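Local coordinates for protein exopolygalacturonate lyase (Vibrio vulnificus, PDB 5A29) that probably cleaves polygalacturonate (pectate) chains by beta-elimination, as a manganese-binding enzyme of polysaccharide lyase family 2, at residues T53-L57 with R112-F117; I177-W181 with D239-A244; K221-M225 with L272-P276. All blocks are in the same frame, centred on the assembly; numbering follows the deposited sequence.

Contact 1 (T53-L57 with R112-F117)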
loop_
_atom_site.group_PDB
_atom_site.type_symbol
_atom_site.label_atom_id
_atom_site.label_comp_id
_atom_site.label_asym_id
_atom_site.label_seq_id
_atom_site.Cartn_x
_atom_site.Cartn_y
_atom_site.Cartn_z
ATOM N N THR A 53 -19.173 22.267 11.830
ATOM C CA THR A 53 -19.013 20.921 12.365
ATOM C C THR A 53 -19.856 20.001 11.510
ATOM O O THR A 53 -20.989 20.332 11.185
ATOM C CB THR A 53 -19.353 20.847 13.863
ATOM O OG1 THR A 53 -20.467 21.720 14.098
ATOM C CG2 THR A 53 -18.138 21.282 14.746
ATOM N N THR A 54 -19.243 18.914 11.042
ATOM C CA THR A 54 -19.898 17.928 10.144
ATOM C C THR A 54 -19.288 16.586 10.615
ATOM O O THR A 54 -18.373 16.587 11.430
ATOM C CB THR A 54 -19.523 18.095 8.622
ATOM O OG1 THR A 54 -18.100 17.899 8.425
ATOM C CG2 THR A 54 -19.850 19.497 8.063
ATOM N N PRO A 55 -19.775 15.457 10.088
ATOM C CA PRO A 55 -19.078 14.210 10.405
ATOM C C PRO A 55 -17.659 14.062 9.814
ATOM O O PRO A 55 -16.960 13.130 10.212
ATOM C CB PRO A 55 -19.996 13.153 9.839
ATOM C CG PRO A 55 -21.355 13.791 9.854
ATOM C CD PRO A 55 -21.091 15.210 9.470
ATOM N N LEU A 56 -17.230 14.943 8.896
ATOM C CA LEU A 56 -15.911 14.752 8.299
ATOM C C LEU A 56 -14.788 14.787 9.343
ATOM O O LEU A 56 -14.884 15.498 10.362
ATOM C CB LEU A 56 -15.627 15.770 7.195
ATOM C CG LEU A 56 -16.484 15.824 5.928
ATOM C CD1 LEU A 56 -15.814 16.928 5.093
ATOM C CD2 LEU A 56 -16.496 14.468 5.232
ATOM N N LEU A 57 -13.678 14.124 9.047
ATOM C CA LEU A 57 -12.524 14.084 9.940
ATOM C C LEU A 57 -11.338 14.747 9.287
ATOM O O LEU A 57 -11.151 14.641 8.071
ATOM C CB LEU A 57 -12.149 12.622 10.244
ATOM C CG LEU A 57 -12.977 11.885 11.289
ATOM C CD1 LEU A 57 -12.500 10.456 11.332
ATOM C CD2 LEU A 57 -12.761 12.482 12.679
ATOM N N ARG A 112 -21.629 6.671 10.044
ATOM C CA ARG A 112 -21.984 8.075 9.971
ATOM C C ARG A 112 -21.031 8.972 9.157
ATOM O O ARG A 112 -21.462 9.839 8.369
ATOM C CB ARG A 112 -22.180 8.652 11.412
ATOM C CG ARG A 112 -22.901 10.007 11.448
ATOM C CD ARG A 112 -23.246 10.448 12.887
ATOM N NE ARG A 112 -22.028 10.981 13.480
ATOM C CZ ARG A 112 -21.668 12.261 13.443
ATOM N NH1 ARG A 112 -22.475 13.167 12.937
ATOM N NH2 ARG A 112 -20.494 12.635 13.942
ATOM N N ILE A 113 -19.732 8.826 9.395
ATOM C CA ILE A 113 -18.714 9.566 8.632
ATOM C C ILE A 113 -18.818 9.194 7.127
ATOM O O ILE A 113 -18.736 10.054 6.218
ATOM C CB ILE A 113 -17.306 9.150 9.111
ATOM C CG1 ILE A 113 -17.088 9.689 10.561
ATOM C CG2 ILE A 113 -16.259 9.710 8.126
ATOM C CD1 ILE A 113 -15.961 9.022 11.345
ATOM N N THR A 114 -18.852 7.898 6.884
ATOM C CA THR A 114 -18.774 7.371 5.520
ATOM C C THR A 114 -20.021 7.803 4.734
ATOM O O THR A 114 -19.918 8.265 3.576
ATOM C CB THR A 114 -18.584 5.864 5.548
ATOM O OG1 THR A 114 -17.297 5.603 6.189
ATOM C CG2 THR A 114 -18.528 5.286 4.141
ATOM N N ARG A 115 -21.180 7.690 5.372
ATOM C CA ARG A 115 -22.438 8.002 4.689
ATOM C C ARG A 115 -22.449 9.494 4.337
ATOM O O ARG A 115 -22.916 9.890 3.253
ATOM C CB ARG A 115 -23.620 7.633 5.581
ATOM C CG ARG A 115 -24.916 7.598 4.784
ATOM C CD ARG A 115 -26.186 7.511 5.588
ATOM N NE ARG A 115 -26.259 6.418 6.544
ATOM C CZ ARG A 115 -26.336 5.130 6.236
ATOM N NH1 ARG A 115 -26.218 4.731 4.984
ATOM N NH2 ARG A 115 -26.457 4.238 7.202
ATOM N N TYR A 116 -21.907 10.348 5.203
ATOM C CA TYR A 116 -21.915 11.794 4.903
ATOM C C TYR A 116 -20.942 12.131 3.727
ATOM O O TYR A 116 -21.209 13.007 2.905
ATOM C CB TYR A 116 -21.490 12.584 6.136
ATOM C CG TYR A 116 -21.445 14.081 5.955
ATOM C CD1 TYR A 116 -22.629 14.853 6.056
ATOM C CD2 TYR A 116 -20.264 14.724 5.655
ATOM C CE1 TYR A 116 -22.579 16.247 5.886
ATOM C CE2 TYR A 116 -20.196 16.105 5.490
ATOM C CZ TYR A 116 -21.373 16.864 5.589
ATOM O OH TYR A 116 -21.312 18.233 5.395
ATOM N N PHE A 117 -19.744 11.533 3.768
ATOM C CA PHE A 117 -18.796 11.667 2.679
ATOM C C PHE A 117 -19.453 11.247 1.343
ATOM O O PHE A 117 -19.380 11.993 0.367
ATOM C CB PHE A 117 -17.526 10.790 2.883
ATOM C CG PHE A 117 -16.507 11.022 1.788
ATOM C CD1 PHE A 117 -15.715 12.174 1.795
ATOM C CD2 PHE A 117 -16.534 10.235 0.658
ATOM C CE1 PHE A 117 -14.824 12.480 0.739
ATOM C CE2 PHE A 117 -15.662 10.534 -0.411
ATOM C CZ PHE A 117 -14.807 11.641 -0.351
HETATM O O HOH W 1 -19.258 15.271 13.916
#
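P55 lays its ring across Y116, with CD 3.7 Å from the centroid of the Y116 ring and only 12° off the ring normal. This is a CH-pi contact: the C-H bonds next to the proline nitrogen are slightly polarised and suit the electron-rich face of a tyrosine. Y116 is placed for it by its first torsion, which sets CG opposite the backbone N (chi1 180°) and sends the ring outward from helix 105-120 toward the loop. L56 fills the edge of the same ring, its CG 3.7 Å from CE2 of Y116, while T54 leans on the phenol end with CG2 3.3 Å from OH of Y116. The loop is bent to fit by an ST turn, in which T54 OG1 accepts from the backbone N of L56 at 3.1 Å.

Deeper in, the side chains that meet are apolar. L57 CD1 meets I113 CD1 at 3.7 Å, and L56 CD2 comes to the edge of F117, whose ring stacks with F84; branched and aromatic residues suit this inner side. P55 O lies 3.5 Å from I113 CG1, and the loop carbonyls have polar partners, P55 O and L56 O in R48, L57 O in S82 and Q87.

The outer side is looser and polar. The R112 guanidinium passes across P55, with CB of P55 over one face, and its NH2 gives a hydrogen bond to a water 2.9 Å away, which donates to T54 O. R112 NE makes a salt bridge to E109.

Shape and CH-pi packing thus join the segments, while R48, S82 and Q87 also hold the loop's course; the one polar link found between the segments passes through a water, leaving that side probably the more adaptable.

Contact 2 (I177-W181 with D239-A244)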
loop_
_atom_site.group_PDB
_atom_site.type_symbol
_atom_site.label_atom_id
_atom_site.label_comp_id
_atom_site.label_asym_id
_atom_site.label_seq_id
_atom_site.Cartn_x
_atom_site.Cartn_y
_atom_site.Cartn_z
ATOM N N ILE A 177 -16.057 1.862 -8.316
ATOM C CA ILE A 177 -15.147 0.892 -8.934
ATOM C C ILE A 177 -15.218 0.963 -10.481
ATOM O O ILE A 177 -14.192 0.931 -11.175
ATOM C CB ILE A 177 -15.451 -0.527 -8.412
ATOM C CG1 ILE A 177 -15.075 -0.605 -6.912
ATOM C CG2 ILE A 177 -14.747 -1.633 -9.205
ATOM C CD1 ILE A 177 -15.600 -1.888 -6.264
ATOM N N LYS A 178 -16.445 1.046 -11.021
ATOM C CA LYS A 178 -16.631 1.181 -12.500
ATOM C C LYS A 178 -16.063 2.495 -13.018
ATOM O O LYS A 178 -15.402 2.519 -14.048
ATOM C CB LYS A 178 -18.146 1.028 -12.836
ATOM C CG LYS A 178 -18.630 -0.406 -12.632
ATOM C CD LYS A 178 -20.148 -0.481 -13.011
ATOM C CE LYS A 178 -20.643 -1.911 -12.897
ATOM N NZ LYS A 178 -22.095 -2.006 -13.231
ATOM N N ALA A 179 -16.187 3.567 -12.236
ATOM C CA ALA A 179 -15.664 4.875 -12.629
ATOM C C ALA A 179 -14.157 4.889 -12.529
ATOM O O ALA A 179 -13.485 5.522 -13.341
ATOM C CB ALA A 179 -16.247 6.003 -11.761
ATOM N N PHE A 180 -13.613 4.157 -11.549
ATOM C CA PHE A 180 -12.123 4.151 -11.341
ATOM C C PHE A 180 -11.503 3.498 -12.624
ATOM O O PHE A 180 -10.580 4.012 -13.237
ATOM C CB PHE A 180 -11.903 3.277 -10.056
ATOM C CG PHE A 180 -10.446 3.048 -9.676
ATOM C CD1 PHE A 180 -9.457 3.957 -10.003
ATOM C CD2 PHE A 180 -10.115 1.943 -8.920
ATOM C CE1 PHE A 180 -8.111 3.779 -9.583
ATOM C CE2 PHE A 180 -8.786 1.712 -8.502
ATOM C CZ PHE A 180 -7.767 2.616 -8.875
ATOM N N TRP A 181 -11.980 2.320 -12.976
ATOM C CA TRP A 181 -11.487 1.645 -14.203
ATOM C C TRP A 181 -11.704 2.549 -15.449
ATOM O O TRP A 181 -10.794 2.757 -16.239
ATOM C CB TRP A 181 -12.141 0.277 -14.368
ATOM C CG TRP A 181 -11.414 -0.831 -13.653
ATOM C CD1 TRP A 181 -11.377 -1.066 -12.260
ATOM C CD2 TRP A 181 -10.614 -1.854 -14.257
ATOM N NE1 TRP A 181 -10.591 -2.184 -12.003
ATOM C CE2 TRP A 181 -10.136 -2.696 -13.201
ATOM C CE3 TRP A 181 -10.284 -2.182 -15.608
ATOM C CZ2 TRP A 181 -9.355 -3.812 -13.449
ATOM C CZ3 TRP A 181 -9.492 -3.284 -15.855
ATOM C CH2 TRP A 181 -9.045 -4.111 -14.786
ATOM N N ASP A 239 -4.167 -1.666 -7.438
ATOM C CA ASP A 239 -5.475 -1.128 -6.919
ATOM C C ASP A 239 -6.591 -1.483 -7.911
ATOM O O ASP A 239 -7.728 -1.707 -7.528
ATOM C CB ASP A 239 -5.441 0.401 -6.882
ATOM C CG ASP A 239 -5.221 0.981 -5.453
ATOM O OD1 ASP A 239 -5.864 0.556 -4.445
ATOM O OD2 ASP A 239 -4.459 1.932 -5.382
ATOM N N LEU A 240 -6.307 -1.389 -9.215
ATOM C CA LEU A 240 -7.356 -1.783 -10.193
ATOM C C LEU A 240 -7.802 -3.220 -10.100
ATOM O O LEU A 240 -9.006 -3.482 -10.139
ATOM C CB LEU A 240 -6.898 -1.455 -11.647
ATOM C CG LEU A 240 -6.893 0.080 -11.880
ATOM C CD1 LEU A 240 -6.064 0.393 -13.140
ATOM C CD2 LEU A 240 -8.300 0.702 -11.994
ATOM N N ILE A 241 -6.849 -4.114 -9.927
ATOM C CA ILE A 241 -7.097 -5.568 -9.805
ATOM C C ILE A 241 -7.929 -5.776 -8.520
ATOM O O ILE A 241 -8.957 -6.443 -8.566
ATOM C CB ILE A 241 -5.769 -6.347 -9.678
ATOM C CG1 ILE A 241 -5.015 -6.389 -11.052
ATOM C CG2 ILE A 241 -5.991 -7.769 -9.272
ATOM C CD1 ILE A 241 -3.542 -6.612 -10.902
ATOM N N TYR A 242 -7.480 -5.164 -7.421
ATOM C CA TYR A 242 -8.175 -5.293 -6.135
ATOM C C TYR A 242 -9.647 -4.828 -6.287
ATOM O O TYR A 242 -10.569 -5.516 -5.818
ATOM C CB TYR A 242 -7.406 -4.504 -5.010
ATOM C CG TYR A 242 -8.124 -4.581 -3.641
ATOM C CD1 TYR A 242 -8.451 -5.818 -3.051
ATOM C CD2 TYR A 242 -8.392 -3.408 -2.932
ATOM C CE1 TYR A 242 -9.105 -5.857 -1.810
ATOM C CE2 TYR A 242 -9.051 -3.449 -1.702
ATOM C CZ TYR A 242 -9.378 -4.664 -1.150
ATOM O OH TYR A 242 -10.114 -4.680 0.045
ATOM N N ALA A 243 -9.854 -3.668 -6.917
ATOM C CA ALA A 243 -11.202 -3.087 -7.015
ATOM C C ALA A 243 -12.124 -3.965 -7.852
ATOM O O ALA A 243 -13.249 -4.233 -7.447
ATOM C CB ALA A 243 -11.164 -1.681 -7.538
ATOM N N ALA A 244 -11.609 -4.503 -8.949
ATOM C CA ALA A 244 -12.450 -5.301 -9.893
ATOM C C ALA A 244 -12.840 -6.576 -9.179
ATOM O O ALA A 244 -14.001 -6.978 -9.198
ATOM C CB ALA A 244 -11.641 -5.649 -11.117
#
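The carbonyl oxygen of L240 is gripped by two donors, W181 NE1 at 2.8 Å and A244 N at 3.0 Å, which reach it from opposite faces of its plane. The second bond is the ordinary helical one; the first ties helix 234-250 to its neighbour 170-184. The two run antiparallel at 149°, their short axes 9.9 Å apart, within what is in this family an (alpha/alpha)7 barrel of paired helices. The indole donor stands above the carbonyl plane, not on a lone pair, and its bond is bent, with an N-H...O angle of 141°. Tryptophan suits this buried place because its large apolar surface carries one N-H, and that N-H is satisfied here.

L240 answers with its side chain. Its CD2 methyl is wedged between two aromatic faces, lying 3.6 Å from the centroid of the F180 ring and 3.7 Å from the centroid of the W181 five-membered ring, a CH-pi contact with each. F180 has CG anti to its backbone N (chi1 177°), which puts its ring face against that methyl. Small residues let the helices close beside it: A243 CB fits against I177 and F180, and A244 CB against the indole. The carboxylate of D239 turns to backbone N-H groups of H158 and Y159, while the F180 rim meets D239 O at CE2 (3.7 Å) and, in the ring plane, D239 CB at CZ (3.8 Å).

Contact 3 (K221-M225 with L272-P276)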
loop_
_atom_site.group_PDB
_atom_site.type_symbol
_atom_site.label_atom_id
_atom_site.label_comp_id
_atom_site.label_asym_id
_atom_site.label_seq_id
_atom_site.Cartn_x
_atom_site.Cartn_y
_atom_site.Cartn_z
ATOM N N LYS A 221 10.357 -13.242 -26.707
ATOM C CA LYS A 221 11.146 -12.000 -26.678
ATOM C C LYS A 221 11.580 -11.560 -25.282
ATOM O O LYS A 221 12.543 -10.815 -25.155
ATOM C CB LYS A 221 10.406 -10.875 -27.344
ATOM C CG LYS A 221 10.208 -11.084 -28.859
ATOM C CD LYS A 221 9.831 -9.758 -29.502
ATOM C CE LYS A 221 9.769 -9.835 -31.028
ATOM N NZ LYS A 221 10.392 -11.100 -31.509
ATOM N N LEU A 222 10.961 -12.100 -24.224
ATOM C CA LEU A 222 11.392 -11.688 -22.818
ATOM C C LEU A 222 12.899 -11.918 -22.606
ATOM O O LEU A 222 13.417 -12.963 -23.034
ATOM C CB LEU A 222 10.550 -12.500 -21.811
ATOM C CG LEU A 222 9.053 -12.203 -21.819
ATOM C CD1 LEU A 222 8.406 -13.235 -20.886
ATOM C CD2 LEU A 222 8.817 -10.788 -21.243
ATOM N N PRO A 223 13.650 -10.991 -21.959
ATOM C CA PRO A 223 13.143 -10.001 -21.008
ATOM C C PRO A 223 12.724 -8.694 -21.668
ATOM O O PRO A 223 12.353 -7.730 -20.955
ATOM C CB PRO A 223 14.363 -9.790 -20.060
ATOM C CG PRO A 223 15.553 -10.070 -20.921
ATOM C CD PRO A 223 15.101 -11.249 -21.788
ATOM N N ILE A 224 12.818 -8.609 -23.008
ATOM C CA ILE A 224 12.256 -7.448 -23.687
ATOM C C ILE A 224 10.728 -7.539 -23.668
ATOM O O ILE A 224 10.167 -8.578 -23.921
ATOM C CB ILE A 224 12.733 -7.369 -25.184
ATOM C CG1 ILE A 224 14.253 -7.479 -25.278
ATOM C CG2 ILE A 224 12.071 -6.192 -25.908
ATOM C CD1 ILE A 224 14.959 -6.239 -24.848
ATOM N N MET A 225 10.042 -6.450 -23.383
ATOM C CA MET A 225 8.576 -6.502 -23.292
ATOM C C MET A 225 8.006 -5.672 -24.418
ATOM O O MET A 225 8.735 -4.824 -25.011
ATOM C CB MET A 225 8.139 -5.896 -21.940
ATOM C CG MET A 225 8.689 -6.767 -20.808
ATOM S SD MET A 225 8.093 -6.214 -19.188
ATOM C CE MET A 225 9.191 -7.233 -18.200
ATOM N N LEU A 272 2.637 -13.321 -16.997
ATOM C CA LEU A 272 3.136 -13.747 -18.347
ATOM C C LEU A 272 4.481 -13.133 -18.682
ATOM O O LEU A 272 5.241 -13.703 -19.457
ATOM C CB LEU A 272 2.135 -13.303 -19.418
ATOM C CG LEU A 272 0.816 -14.120 -19.344
ATOM C CD1 LEU A 272 -0.168 -13.457 -20.307
ATOM C CD2 LEU A 272 1.106 -15.606 -19.689
ATOM N N ALA A 273 4.769 -11.947 -18.116
ATOM C CA ALA A 273 6.015 -11.257 -18.349
ATOM C C ALA A 273 7.141 -11.562 -17.340
ATOM O O ALA A 273 8.186 -10.972 -17.450
ATOM C CB ALA A 273 5.762 -9.730 -18.420
ATOM N N LYS A 274 6.951 -12.512 -16.416
ATOM C CA LYS A 274 7.975 -12.888 -15.485
ATOM C C LYS A 274 9.221 -13.388 -16.224
ATOM O O LYS A 274 9.161 -13.869 -17.389
ATOM C CB LYS A 274 7.487 -13.925 -14.448
ATOM C CG LYS A 274 7.501 -15.366 -14.954
ATOM C CD LYS A 274 6.794 -16.169 -13.867
ATOM C CE LYS A 274 5.672 -17.001 -14.427
ATOM N NZ LYS A 274 6.327 -18.277 -14.796
ATOM N N HIS A 275 10.356 -13.247 -15.576
ATOM C CA HIS A 275 11.631 -13.638 -16.272
ATOM C C HIS A 275 11.623 -15.107 -16.725
ATOM O O HIS A 275 11.310 -15.995 -15.973
ATOM C CB HIS A 275 12.858 -13.420 -15.396
ATOM C CG HIS A 275 14.124 -13.500 -16.184
ATOM N ND1 HIS A 275 14.696 -14.708 -16.548
ATOM C CD2 HIS A 275 14.810 -12.532 -16.845
ATOM C CE1 HIS A 275 15.743 -14.463 -17.333
ATOM N NE2 HIS A 275 15.820 -13.149 -17.549
ATOM N N PRO A 276 11.909 -15.360 -17.996
ATOM C CA PRO A 276 11.629 -16.710 -18.537
ATOM C C PRO A 276 12.599 -17.769 -18.063
ATOM O O PRO A 276 12.308 -18.926 -18.167
ATOM C CB PRO A 276 11.780 -16.515 -20.065
ATOM C CG PRO A 276 12.671 -15.295 -20.196
ATOM C CD PRO A 276 12.286 -14.384 -19.039
#
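L222 pushes its branched end into the chain where helix 259-272 gives out, with CD1 3.5 Å from L272 O and 3.6 Å from K274 O. Its other methyl, CD2, lies 3.8 Å from A273 O, alanine being small enough for the methyl to come close to the backbone. Nearer the backbone, L222 CB packs on the ring of P276, 3.8 Å from CD of that proline. From the far end of its segment M225 sends a straight chain, extended beyond CG, so that the methyl CE reaches A273 CB at 4.2 Å; a flexible thioether suits such a long approach.

The shape of the loop explains how L222 is presented. The peptide bond before P223 is cis, and residues K221 to I224 form a type VI beta turn with proline at its third position, closed by a weak I224 N to K221 O hydrogen bond.

Further out, Q219 donates to L272 O at the end of the helix, and N325 to P223 O. H275, touched obliquely by P223 CB, is held from its own side: ND1 accepts from the backbone N of K277 and of T278, and CD of P276 lies over one face of its imidazole.

In the fold
Contact 2 is the core member of the set: it joins two antiparallel helices, all its touching residues are buried, and its F180 side chain lies about 8 Å from that of the manganese ligand E154. Contacts 1 and 3 lie farther out, on opposite sides of the chain's centre, and are partly buried. Contact 1 rests a loop on a helix, whereas contact 3 joins two loops. Contacts 2 and 3 interleave along the chain, and helix 259-272, which leads into contact 3, also packs on W181 and I241 of contact 2. Only contact 2 has a direct hydrogen bond between its segments; contact 1 has a water bridge, and contact 3 relies on apolar packing.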